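Local coordinates for protein 3',5'-nucleoside bisphosphate phosphatase (Chromobacterium violaceum, PDB 2YB1) that hydrolyses nucleoside 3',5'-bisphosphates to nucleoside 5'-phosphates and orthophosphate, using three manganese ions per subunit, at residues T73-G78 with I189-R194. Sequence-based numbering, arbitrary orientation.
With MN (manganese (II) ion), chain D; PO4 (phosphate ion), chain F.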
loop_
_atom_site.group_PDB
_atom_site.type_symbol
_atom_site.label_atom_id
_atom_site.label_comp_id
_atom_site.label_asym_id
_atom_site.label_seq_id
_atom_site.Cartn_x
_atom_site.Cartn_y
_atom_site.Cartn_z
ATOM N N THR A 73 5.507 4.475 11.727
ATOM C CA THR A 73 4.892 4.692 10.426
ATOM C C THR A 73 3.978 3.507 10.144
ATOM O O THR A 73 4.426 2.360 10.156
ATOM C CB THR A 73 5.944 4.771 9.303
ATOM O OG1 THR A 73 6.844 5.848 9.572
ATOM C CG2 THR A 73 5.266 5.008 7.965
ATOM N N VAL A 74 2.692 3.774 9.928
ATOM C CA VAL A 74 1.764 2.718 9.538
ATOM C C VAL A 74 1.135 3.069 8.189
ATOM O O VAL A 74 1.164 4.227 7.758
ATOM C CB VAL A 74 0.659 2.448 10.605
ATOM C CG1 VAL A 74 1.278 1.965 11.921
ATOM C CG2 VAL A 74 -0.185 3.673 10.826
ATOM N N HIS A 75 0.599 2.060 7.513
ATOM C CA HIS A 75 -0.048 2.277 6.222
ATOM C C HIS A 75 -1.514 1.886 6.283
ATOM O O HIS A 75 -1.853 0.780 6.720
ATOM C CB HIS A 75 0.681 1.497 5.123
ATOM C CG HIS A 75 2.012 2.077 4.758
ATOM N ND1 HIS A 75 2.930 1.405 3.980
ATOM C CD2 HIS A 75 2.572 3.274 5.049
ATOM C CE1 HIS A 75 4.001 2.162 3.811
ATOM N NE2 HIS A 75 3.806 3.306 4.441
ATOM N N ILE A 76 -2.381 2.805 5.864
ATOM C CA ILE A 76 -3.826 2.566 5.870
ATOM C C ILE A 76 -4.333 2.539 4.434
ATOM O O ILE A 76 -4.267 3.545 3.725
ATOM C CB ILE A 76 -4.597 3.669 6.667
ATOM C CG1 ILE A 76 -4.062 3.778 8.099
ATOM C CG2 ILE A 76 -6.108 3.410 6.635
ATOM C CD1 ILE A 76 -4.195 2.483 8.912
ATOM N N VAL A 77 -4.816 1.378 4.005
ATOM C CA VAL A 77 -5.409 1.221 2.684
ATOM C C VAL A 77 -6.853 1.736 2.671
ATOM O O VAL A 77 -7.594 1.530 3.634
ATOM C CB VAL A 77 -5.390 -0.274 2.268
ATOM C CG1 VAL A 77 -6.434 -0.561 1.189
ATOM C CG2 VAL A 77 -3.985 -0.686 1.814
ATOM N N GLY A 78 -7.237 2.481 1.638
ATOM C CA GLY A 78 -8.658 2.672 1.375
ATOM C C GLY A 78 -9.172 1.841 0.212
ATOM O O GLY A 78 -8.501 1.760 -0.833
ATOM N N ILE A 189 -6.196 -1.385 7.934
ATOM C CA ILE A 189 -4.819 -1.383 8.417
ATOM C C ILE A 189 -4.035 -2.382 7.574
ATOM O O ILE A 189 -4.363 -3.577 7.532
ATOM C CB ILE A 189 -4.733 -1.807 9.891
ATOM C CG1 ILE A 189 -5.373 -0.741 10.793
ATOM C CG2 ILE A 189 -3.272 -2.052 10.284
ATOM C CD1 ILE A 189 -5.573 -1.201 12.232
ATOM N N ALA A 190 -2.996 -1.893 6.900
ATOM C CA ALA A 190 -2.255 -2.726 5.962
ATOM C C ALA A 190 -1.149 -3.507 6.672
ATOM O O ALA A 190 -0.568 -3.022 7.642
ATOM C CB ALA A 190 -1.667 -1.869 4.841
ATOM N N HIS A 191 -0.919 -4.733 6.212
ATOM C CA HIS A 191 0.214 -5.556 6.634
ATOM C C HIS A 191 0.655 -5.334 8.087
ATOM O O HIS A 191 1.800 -4.968 8.353
ATOM C CB HIS A 191 1.389 -5.422 5.647
ATOM C CG HIS A 191 1.838 -4.013 5.424
ATOM N ND1 HIS A 191 2.318 -3.214 6.439
ATOM C CD2 HIS A 191 1.890 -3.262 4.295
ATOM C CE1 HIS A 191 2.639 -2.030 5.948
ATOM N NE2 HIS A 191 2.390 -2.035 4.650
ATOM N N PRO A 192 -0.257 -5.591 9.038
ATOM C CA PRO A 192 0.008 -5.329 10.460
ATOM C C PRO A 192 1.193 -6.132 11.027
ATOM O O PRO A 192 1.817 -5.700 11.993
ATOM C CB PRO A 192 -1.318 -5.708 11.140
ATOM C CG PRO A 192 -1.983 -6.671 10.187
ATOM C CD PRO A 192 -1.602 -6.154 8.815
ATOM N N GLY A 193 1.521 -7.260 10.412
ATOM C CA GLY A 193 2.628 -8.081 10.877
ATOM C C GLY A 193 3.997 -7.457 10.680
ATOM O O GLY A 193 4.987 -7.931 11.249
ATOM N N ARG A 194 4.058 -6.393 9.881
ATOM C CA ARG A 194 5.319 -5.694 9.625
ATOM C C ARG A 194 5.655 -4.671 10.711
ATOM O O ARG A 194 6.791 -4.218 10.798
ATOM C CB ARG A 194 5.292 -4.974 8.269
ATOM C CG ARG A 194 5.206 -5.875 7.059
ATOM C CD ARG A 194 6.333 -5.572 6.063
ATOM N NE ARG A 194 6.508 -4.137 5.781
ATOM C CZ ARG A 194 6.225 -3.549 4.617
ATOM N NH1 ARG A 194 5.738 -4.267 3.607
ATOM N NH2 ARG A 194 6.431 -2.242 4.461
HETATM MN MN MN D . 2.533 -0.588 3.083
HETATM P P PO4 F . 4.226 -1.510 1.162
HETATM O O1 PO4 F . 5.168 -2.697 1.255
HETATM O O2 PO4 F . 4.248 -0.970 -0.234
HETATM O O3 PO4 F . 2.800 -1.938 1.470
HETATM O O4 PO4 F . 4.666 -0.472 2.164
#
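His75 and His191 converge on one manganese ion, each through a different ring nitrogen. His75 ND1 lies 2.2 Å from the manganese, and His191 NE2 lies 2.1 Å from it. Glu64 OE2 completes the protein ligands of this ion, and Glu64 also binds a second manganese. The two rings approach by their edges, and neither covers the other's face. Their planes stand at 69°. His75 ND1 sits at the edge of the His191 ring, near its plane. The chi1 of His191, 55°, sets CG between its backbone N and carbonyl carbon; with chi2 at 61° it directs NE2 to the metal. Arg194 CZ lies over the centre of one face of this ring, and Ala190 CB is offset toward the rim on the opposite face. Phosphate O3 and O4 also bind the manganese. The Arg194 guanidinium meets the phosphate with its edge: NH1 donates a nearly straight bond to phosphate O1 at 2.9 Å, while the bond from NH2 to O4 is weak.

Ala190 N donates to His75 O at 2.9 Å and ties segment 189-194 to strand 72-79. Ile76 and Ile189 form an antiparallel non-hydrogen-bonded pair. Ile76 CD1 packs 3.9 Å from Ile189 CG1, on a sheet face covered by helix 199-211. Val77 CG2 touches Ala190 CB at 4.0 Å. The arrangement belongs to the trinuclear manganese site of a PHP-family phosphatase, joining strand residues His75 and Glu64 to His191, which follows strand 186-189.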